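PDB 1NT2: fibrillarin-like rRNA/tRNA 2'-O-methyltransferase from Archaeoglobus fulgidus, which uses S-adenosylmethionine to methylate ribose 2'-hydroxyls of rRNA and tRNA at sites chosen by a guide RNA, within box C/D ribonucleoprotein particles. Local coordinates for residues A[128-134]-A[155-160]; A[186-192]-A[204-209]; A[18-22]-A[102-106]. One frame throughout, in Å; residues are numbered along the deposited sequence.

Contact 1: A[128-134]-A[155-160]; sequences DLIYQDI and GEVVIM. With SAM (S-adenosylmethionine), chain C.
Gln132 N donates to Val158 O at 2.8 Å, and Met160 N donates to Gln132 O at 2.7 Å. Both bonds are nearly straight. Val158 N reaches Ile130 O over a longer 3.3 Å, and Glu156 N bonds to Asp128 O. The two strands run parallel, with 5° between their segment axes, and Ile130 pairs with Val157 while Tyr131 pairs with Val158.

Side chains meet on both faces of this strand pair. On one face Ile130 and Val157 lie alongside each other and point the same way; Ile130 CB is 3.4 Å from Val157 CG1. Next to them Gln132 and Ile159 also run together, with the amide oxygen of Gln132 against CD1 of Ile159. Helix 139-150 packs over this face through Leu143 and Ala147. On the other face the Tyr131 ring turns one edge to Val158, with CD1 3.6 Å from Val158 CB. The ring gets there because its CG stands anti to the backbone N (chi1 -179°). Its hydroxyl end reaches Met160 CG, and the Met160 sulfur makes an oblique Met-aromatic contact with the ring. Tyr63 meets the same ring edge-to-face.

Strand 60-64 adds backbone bonds on the far side of 128-134, so this strand is enclosed between two parallel neighbours. Beyond its C-terminal end the chain enters the cofactor site. Asp133 OD2 accepts a weak bond from the amino N of S-adenosylmethionine at 3.3 Å, and a salt bridge from Lys42 probably helps to hold that carboxylate. Ile134 CG2 packs 3.4 Å from N7 of the adenine. A cofactor loop at the C-terminal end of a central parallel strand is characteristic of the Rossmann-like AdoMet methyltransferase fold.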
# COMPACT_ATOMS: atom_id res chain seq x y z
N ASP A 128 -7.32 47.92 25.43
CA ASP A 128 -7.20 49.22 24.78
C ASP A 128 -6.48 49.14 23.43
O ASP A 128 -6.54 50.08 22.62
CB ASP A 128 -6.42 50.18 25.68
CG ASP A 128 -7.02 50.28 27.06
OD1 ASP A 128 -8.24 50.54 27.16
OD2 ASP A 128 -6.26 50.12 28.05
N LEU A 129 -5.79 48.03 23.21
CA LEU A 129 -5.05 47.79 21.98
C LEU A 129 -4.61 46.34 21.81
O LEU A 129 -4.16 45.69 22.77
CB LEU A 129 -3.82 48.72 21.93
CG LEU A 129 -2.55 48.18 21.27
CD1 LEU A 129 -1.93 49.24 20.38
CD2 LEU A 129 -1.59 47.73 22.35
N ILE A 130 -4.77 45.84 20.59
CA ILE A 130 -4.40 44.47 20.26
C ILE A 130 -3.21 44.53 19.32
O ILE A 130 -3.36 44.97 18.17
CB ILE A 130 -5.50 43.73 19.50
CG1 ILE A 130 -6.86 43.98 20.12
CG2 ILE A 130 -5.20 42.24 19.52
CD1 ILE A 130 -8.01 43.37 19.33
N TYR A 131 -2.04 44.11 19.79
CA TYR A 131 -0.84 44.09 18.96
C TYR A 131 -0.69 42.68 18.41
O TYR A 131 -0.66 41.71 19.17
CB TYR A 131 0.41 44.44 19.78
CG TYR A 131 1.69 44.46 18.97
CD1 TYR A 131 1.84 45.33 17.88
CD2 TYR A 131 2.72 43.57 19.24
CE1 TYR A 131 2.99 45.30 17.09
CE2 TYR A 131 3.88 43.53 18.45
CZ TYR A 131 4.01 44.40 17.38
OH TYR A 131 5.13 44.34 16.58
N GLN A 132 -0.64 42.56 17.09
CA GLN A 132 -0.50 41.24 16.49
C GLN A 132 0.71 41.17 15.56
O GLN A 132 0.93 42.04 14.71
CB GLN A 132 -1.76 40.83 15.73
CG GLN A 132 -1.91 39.32 15.60
CD GLN A 132 -3.00 38.91 14.62
OE1 GLN A 132 -2.83 39.01 13.40
NE2 GLN A 132 -4.13 38.45 15.15
N ASP A 133 1.47 40.09 15.73
CA ASP A 133 2.67 39.82 14.97
C ASP A 133 2.65 38.32 14.69
O ASP A 133 3.60 37.61 15.01
CB ASP A 133 3.90 40.16 15.81
CG ASP A 133 5.17 40.23 14.99
OD1 ASP A 133 5.29 39.43 14.04
OD2 ASP A 133 6.03 41.08 15.32
N ILE A 134 1.53 37.85 14.15
CA ILE A 134 1.36 36.44 13.80
C ILE A 134 1.54 36.32 12.30
O ILE A 134 0.98 37.11 11.54
CB ILE A 134 -0.04 35.90 14.15
CG1 ILE A 134 -0.18 35.70 15.66
CG2 ILE A 134 -0.27 34.59 13.46
CD1 ILE A 134 -1.55 35.18 16.05
N GLY A 155 -10.95 51.45 20.36
CA GLY A 155 -9.66 50.93 20.78
C GLY A 155 -8.81 50.88 19.53
O GLY A 155 -9.33 50.96 18.42
N GLU A 156 -7.50 50.72 19.70
CA GLU A 156 -6.61 50.69 18.55
C GLU A 156 -5.78 49.41 18.43
O GLU A 156 -5.48 48.75 19.43
CB GLU A 156 -5.70 51.92 18.58
CG GLU A 156 -5.08 52.20 19.94
CD GLU A 156 -4.22 53.47 19.97
OE1 GLU A 156 -4.78 54.58 19.82
OE2 GLU A 156 -2.99 53.34 20.14
N VAL A 157 -5.41 49.07 17.19
CA VAL A 157 -4.60 47.88 16.94
C VAL A 157 -3.44 48.14 15.99
O VAL A 157 -3.49 49.03 15.14
CB VAL A 157 -5.43 46.71 16.33
CG1 VAL A 157 -6.44 46.20 17.35
CG2 VAL A 157 -6.12 47.14 15.05
N VAL A 158 -2.39 47.35 16.17
CA VAL A 158 -1.19 47.41 15.34
C VAL A 158 -0.99 45.95 14.94
O VAL A 158 -0.96 45.06 15.79
CB VAL A 158 0.05 47.88 16.13
CG1 VAL A 158 1.18 48.19 15.17
CG2 VAL A 158 -0.30 49.11 16.96
N ILE A 159 -0.86 45.71 13.65
CA ILE A 159 -0.69 44.35 13.20
C ILE A 159 0.43 44.28 12.18
O ILE A 159 0.45 45.04 11.20
CB ILE A 159 -2.00 43.83 12.57
CG1 ILE A 159 -1.87 42.35 12.21
CG2 ILE A 159 -2.36 44.67 11.35
CD1 ILE A 159 -3.10 41.77 11.52
N MET A 160 1.38 43.38 12.42
CA MET A 160 2.49 43.21 11.49
C MET A 160 2.07 42.15 10.46
O MET A 160 1.38 41.18 10.79
CB MET A 160 3.75 42.79 12.25
CG MET A 160 4.18 43.73 13.38
SD MET A 160 4.24 45.52 12.98
CE MET A 160 5.26 45.52 11.54
N SAM C . 8.30 39.58 17.27
CA SAM C . 8.60 38.16 17.60
C SAM C . 9.96 38.04 18.26
O SAM C . 10.61 39.06 18.44
OXT SAM C . 10.32 36.86 18.60
CB SAM C . 8.52 37.29 16.31
CG SAM C . 7.12 36.69 16.19
SD SAM C . 6.70 35.57 14.78
CE SAM C . 6.67 36.55 13.27
C5' SAM C . 5.04 35.09 15.01
C4' SAM C . 4.74 34.27 16.24
O4' SAM C . 3.33 34.02 16.22
C3' SAM C . 5.39 32.89 16.26
O3' SAM C . 6.32 32.95 17.37
C2' SAM C . 4.29 31.89 16.60
O2' SAM C . 4.49 30.87 17.56
C1' SAM C . 3.07 32.79 16.84
N9 SAM C . 1.83 32.27 16.30
C8 SAM C . 1.49 32.02 14.99
N7 SAM C . 0.28 31.56 14.84
C5 SAM C . -0.22 31.52 16.12
C6 SAM C . -1.49 31.12 16.65
N6 SAM C . -2.49 30.69 15.87
N1 SAM C . -1.69 31.19 18.02
C2 SAM C . -0.67 31.63 18.81
N3 SAM C . 0.56 32.03 18.41
C4 SAM C . 0.72 31.95 17.04

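Contact 2: A[186-192]-A[204-209]; sequences DFKIVKH and FIHAYR
With chi1 at 174°, Lys188 swings its CG away from its own nitrogen, and the extended chain that follows runs alongside the Tyr208 ring. Tyr208 CG sits between its own N and carbonyl carbon (chi1 72°), which lays one ring face under Lys188. The two residues form a hydrogen-bonded pair in an antiparallel beta hairpin that contains a classic beta bulge.

Lys188 CB lies over the ring in a CH-pi contact, 4.1 Å from the centroid. Val190 CG2 meets the same ring at its edge, 3.9 Å from Tyr208 CD2. The Lys188 amine also bonds to the phenol oxygen, although the position of that oxygen is less certain. At the bulge Val190 and Lys191 both face His206. Val190 N donates to His206 O at 2.8 Å, while Lys191 N makes a weak bond to the same oxygen. The extra residue shifts the pairing by one. Val190 then points toward strand 204-209 and lies beside the His206 ring, with CG1 at the ring edge.

On the face that carries Ile189, Ala207 and Ile205, Ala207 CB meets Phe187 CB at 3.8 Å. The Phe187 ring goes on to helix 139-150, and Ile189 and Ile205 touch helix 172-184. Strand 188-194 is the outermost strand on this side of the seven-stranded sheet, and strand 202-209 joins it to strand 155-162. The bulge is closed by a nearly straight bond (172°) from His206 N to Lys191 O, 2.8 Å long.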
# COMPACT_ATOMS: atom_id res chain seq x y z
N ASP A 186 -13.49 46.68 8.90
CA ASP A 186 -13.77 46.64 10.33
C ASP A 186 -13.04 47.72 11.10
O ASP A 186 -13.49 48.18 12.14
CB ASP A 186 -13.37 45.28 10.90
CG ASP A 186 -14.16 44.12 10.31
OD1 ASP A 186 -14.47 44.14 9.09
OD2 ASP A 186 -14.45 43.16 11.06
N PHE A 187 -11.89 48.12 10.58
CA PHE A 187 -11.08 49.13 11.24
C PHE A 187 -10.94 50.40 10.42
O PHE A 187 -11.30 50.43 9.24
CB PHE A 187 -9.69 48.56 11.51
CG PHE A 187 -9.71 47.28 12.28
CD1 PHE A 187 -9.73 47.29 13.67
CD2 PHE A 187 -9.77 46.06 11.62
CE1 PHE A 187 -9.81 46.10 14.40
CE2 PHE A 187 -9.85 44.86 12.33
CZ PHE A 187 -9.88 44.88 13.72
N LYS A 188 -10.44 51.44 11.06
CA LYS A 188 -10.21 52.70 10.38
C LYS A 188 -8.71 52.85 10.32
O LYS A 188 -8.06 52.90 11.36
CB LYS A 188 -10.79 53.87 11.16
CG LYS A 188 -10.42 55.20 10.53
CD LYS A 188 -10.95 56.37 11.32
CE LYS A 188 -10.37 57.65 10.80
NZ LYS A 188 -10.78 58.79 11.65
N ILE A 189 -8.16 52.90 9.11
CA ILE A 189 -6.72 53.02 8.89
C ILE A 189 -6.10 54.27 9.51
O ILE A 189 -6.73 55.32 9.61
CB ILE A 189 -6.39 53.02 7.39
CG1 ILE A 189 -7.42 53.87 6.64
CG2 ILE A 189 -6.37 51.59 6.88
CD1 ILE A 189 -7.11 54.11 5.17
N VAL A 190 -4.84 54.16 9.93
CA VAL A 190 -4.16 55.29 10.54
C VAL A 190 -2.81 55.47 9.86
O VAL A 190 -2.29 56.59 9.81
CB VAL A 190 -3.93 55.07 12.05
CG1 VAL A 190 -3.11 56.20 12.62
CG2 VAL A 190 -5.25 55.01 12.76
N LYS A 191 -2.27 54.38 9.34
CA LYS A 191 -0.98 54.39 8.66
C LYS A 191 -0.49 52.99 8.39
O LYS A 191 -0.75 52.05 9.14
CB LYS A 191 0.09 55.08 9.49
CG LYS A 191 0.51 56.47 9.03
CD LYS A 191 1.26 56.46 7.71
CE LYS A 191 1.75 57.87 7.38
NZ LYS A 191 2.40 57.98 6.03
N HIS A 192 0.23 52.86 7.29
CA HIS A 192 0.83 51.60 6.91
C HIS A 192 2.17 52.02 6.35
O HIS A 192 2.32 53.14 5.85
CB HIS A 192 0.00 50.88 5.84
CG HIS A 192 -0.29 51.71 4.63
ND1 HIS A 192 -0.76 51.17 3.46
CD2 HIS A 192 -0.18 53.05 4.42
CE1 HIS A 192 -0.94 52.13 2.57
NE2 HIS A 192 -0.60 53.28 3.13
N PHE A 204 3.64 47.39 8.66
CA PHE A 204 2.76 47.63 9.80
C PHE A 204 1.53 48.45 9.44
O PHE A 204 1.60 49.43 8.69
CB PHE A 204 3.52 48.33 10.92
CG PHE A 204 3.70 49.81 10.70
CD1 PHE A 204 2.79 50.72 11.22
CD2 PHE A 204 4.77 50.29 9.95
CE1 PHE A 204 2.94 52.09 10.99
CE2 PHE A 204 4.93 51.65 9.72
CZ PHE A 204 4.01 52.55 10.24
N ILE A 205 0.39 48.04 9.97
CA ILE A 205 -0.85 48.74 9.71
C ILE A 205 -1.43 49.16 11.05
O ILE A 205 -1.73 48.32 11.89
CB ILE A 205 -1.89 47.84 9.01
CG1 ILE A 205 -1.25 47.06 7.86
CG2 ILE A 205 -3.01 48.69 8.44
CD1 ILE A 205 -2.23 46.12 7.17
N HIS A 206 -1.57 50.47 11.26
CA HIS A 206 -2.14 50.97 12.50
C HIS A 206 -3.58 51.31 12.18
O HIS A 206 -3.87 51.81 11.09
CB HIS A 206 -1.42 52.23 12.97
CG HIS A 206 -1.88 52.71 14.31
ND1 HIS A 206 -2.17 54.03 14.58
CD2 HIS A 206 -2.10 52.04 15.47
CE1 HIS A 206 -2.54 54.15 15.84
NE2 HIS A 206 -2.50 52.95 16.40
N ALA A 207 -4.48 51.04 13.11
CA ALA A 207 -5.89 51.32 12.89
C ALA A 207 -6.72 51.13 14.15
O ALA A 207 -6.21 50.73 15.19
CB ALA A 207 -6.43 50.41 11.77
N TYR A 208 -8.01 51.43 14.04
CA TYR A 208 -8.90 51.29 15.18
C TYR A 208 -10.33 51.14 14.71
O TYR A 208 -10.66 51.47 13.57
CB TYR A 208 -8.76 52.51 16.10
CG TYR A 208 -9.35 53.79 15.55
CD1 TYR A 208 -10.60 54.24 15.96
CD2 TYR A 208 -8.65 54.56 14.62
CE1 TYR A 208 -11.15 55.42 15.46
CE2 TYR A 208 -9.19 55.75 14.11
CZ TYR A 208 -10.45 56.17 14.53
OH TYR A 208 -11.01 57.32 14.02
N ARG A 209 -11.18 50.61 15.59
CA ARG A 209 -12.58 50.42 15.26
C ARG A 209 -13.43 51.40 16.05
O ARG A 209 -13.34 51.49 17.27
CB ARG A 209 -13.02 49.00 15.58
CG ARG A 209 -12.83 48.59 17.03
CD ARG A 209 -13.55 47.28 17.33
NE ARG A 209 -14.99 47.46 17.38
CZ ARG A 209 -15.88 46.47 17.39
NH1 ARG A 209 -15.46 45.21 17.36
NH2 ARG A 209 -17.18 46.74 17.44

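Contact 3: A[18-22]-A[102-106]; sequences KSKYG and RERNN
Tyr21 and Arg104 bring the backbones closest, with CA atoms 7.8 Å apart, where an irregular loop meets the chain just leaving helix 91-103. The one backbone donor used across the contact is Gly22 N. It bonds to Glu103 OE2 at 2.9 Å and meets that oxygen nearly along its C-O axis.

Glu103 and Arg104 approach the Tyr21 ring from the same side, Arg104 over the face and Glu103 obliquely toward CD2. Arg104 CD is offset toward the rim, in a CH-pi contact 4.0 Å from the centroid. Its guanidinium continues past the ring at only 14° to the ring plane, with NE 3.8 Å from Tyr21 CD1. The Glu103 carboxylate also touches Tyr21 CB through OE2. A bend at chi2 of Glu103 turns the carboxylate so that both oxygens are used. OE1 takes Arg104 NE in a salt bridge of 3.2 Å, with the oxygen in the guanidinium plane.

Asp77 binds the outer end of Arg104 and also Ser19 OG, tying both segments to helix 70-78. Arg55 of the neighbouring chain, Nop5 in this complex, makes a weak bond to Arg104 O, so the contact borders the partner protein. Before Tyr21, Ser19 OG accepts from Tyr21 N at 2.9 Å. This is an ST turn at the start of the loop between strands 14-18 and 29-30 of the N-terminal antiparallel sheet, which here packs against the C-terminal end of helix 91-103.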
# COMPACT_ATOMS: atom_id res chain seq x y z
N LYS A 18 12.93 53.24 28.75
CA LYS A 18 13.25 53.49 30.15
C LYS A 18 12.88 52.25 30.95
O LYS A 18 11.70 51.95 31.12
CB LYS A 18 12.45 54.69 30.69
CG LYS A 18 12.41 54.78 32.23
CD LYS A 18 11.29 55.69 32.76
CE LYS A 18 11.53 57.17 32.43
NZ LYS A 18 10.46 58.06 32.98
N SER A 19 13.89 51.53 31.43
CA SER A 19 13.62 50.35 32.23
C SER A 19 14.64 50.19 33.35
O SER A 19 15.61 50.94 33.42
CB SER A 19 13.64 49.08 31.38
OG SER A 19 13.40 47.93 32.19
N LYS A 20 14.39 49.23 34.21
CA LYS A 20 15.28 48.94 35.32
C LYS A 20 15.36 47.43 35.35
O LYS A 20 15.54 46.83 36.41
CB LYS A 20 14.71 49.48 36.63
CG LYS A 20 13.26 49.10 36.86
CD LYS A 20 12.69 49.79 38.08
CE LYS A 20 11.16 49.72 38.08
NZ LYS A 20 10.65 48.33 37.90
N TYR A 21 15.20 46.83 34.18
CA TYR A 21 15.25 45.39 34.02
C TYR A 21 16.38 44.90 33.12
O TYR A 21 16.97 45.67 32.36
CB TYR A 21 13.91 44.86 33.49
CG TYR A 21 12.79 44.86 34.51
CD1 TYR A 21 11.78 45.83 34.48
CD2 TYR A 21 12.73 43.88 35.49
CE1 TYR A 21 10.74 45.80 35.40
CE2 TYR A 21 11.69 43.84 36.41
CZ TYR A 21 10.70 44.80 36.35
OH TYR A 21 9.68 44.72 37.25
N GLY A 22 16.67 43.60 33.22
CA GLY A 22 17.74 42.98 32.46
C GLY A 22 17.55 42.81 30.97
O GLY A 22 16.55 43.25 30.39
N ARG A 102 8.54 36.09 34.38
CA ARG A 102 9.05 35.78 35.71
C ARG A 102 9.76 37.03 36.23
O ARG A 102 9.50 37.49 37.35
CB ARG A 102 10.03 34.61 35.65
CG ARG A 102 9.62 33.40 36.47
CD ARG A 102 10.74 32.36 36.51
NE ARG A 102 10.95 31.64 35.25
CZ ARG A 102 10.10 30.75 34.74
NH1 ARG A 102 8.98 30.45 35.39
NH2 ARG A 102 10.37 30.14 33.59
N GLU A 103 10.64 37.58 35.40
CA GLU A 103 11.39 38.77 35.78
C GLU A 103 10.46 39.96 35.97
O GLU A 103 10.52 40.65 36.99
CB GLU A 103 12.42 39.12 34.71
CG GLU A 103 13.13 40.42 34.99
CD GLU A 103 13.41 41.23 33.74
OE1 GLU A 103 12.49 41.40 32.90
OE2 GLU A 103 14.56 41.71 33.60
N ARG A 104 9.59 40.19 35.00
CA ARG A 104 8.67 41.30 35.07
C ARG A 104 7.36 40.91 35.69
O ARG A 104 6.98 39.75 35.68
CB ARG A 104 8.45 41.87 33.68
CG ARG A 104 9.74 42.22 33.02
CD ARG A 104 9.63 43.51 32.31
NE ARG A 104 10.80 43.70 31.49
CZ ARG A 104 10.85 44.54 30.47
NH1 ARG A 104 9.79 45.27 30.18
NH2 ARG A 104 11.96 44.64 29.73
N ASN A 105 6.64 41.90 36.21
CA ASN A 105 5.37 41.65 36.88
C ASN A 105 4.13 42.26 36.22
O ASN A 105 3.14 42.52 36.90
CB ASN A 105 5.45 42.15 38.33
CG ASN A 105 5.65 43.67 38.42
OD1 ASN A 105 5.68 44.23 39.53
ND2 ASN A 105 5.79 44.34 37.27
N ASN A 106 4.17 42.51 34.92
CA ASN A 106 3.02 43.11 34.25
C ASN A 106 2.61 42.40 32.98
O ASN A 106 1.84 42.94 32.18
CB ASN A 106 3.30 44.58 33.94
CG ASN A 106 4.60 44.79 33.19
OD1 ASN A 106 5.69 44.42 33.66
ND2 ASN A 106 4.51 45.39 32.01

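Contact 3 comes first along the chain, followed by contact 1 and then contact 2. Contacts 1 and 2 belong to the same seven-stranded sheet, with centres 9 Å apart. They join through neighbouring strands 155-162 and 202-209, where Val157 N probably bonds to Ala207 O at 2.7 Å. Contact 1 is buried beside the cofactor, while contact 2 carries the sheet outward to strand 188-194. Contact 3 lies on the surface, with its centre about 22 Å from that of contact 1 and 30 Å from that of contact 2. Contacts 2 and 3 are on opposite sides of the chain's centre. One edge of the cofactor-binding sheet is thus formed by a hairpin, while contact 3 packs a loop of the N-terminal sheet against helix 91-103, close to the partner chain.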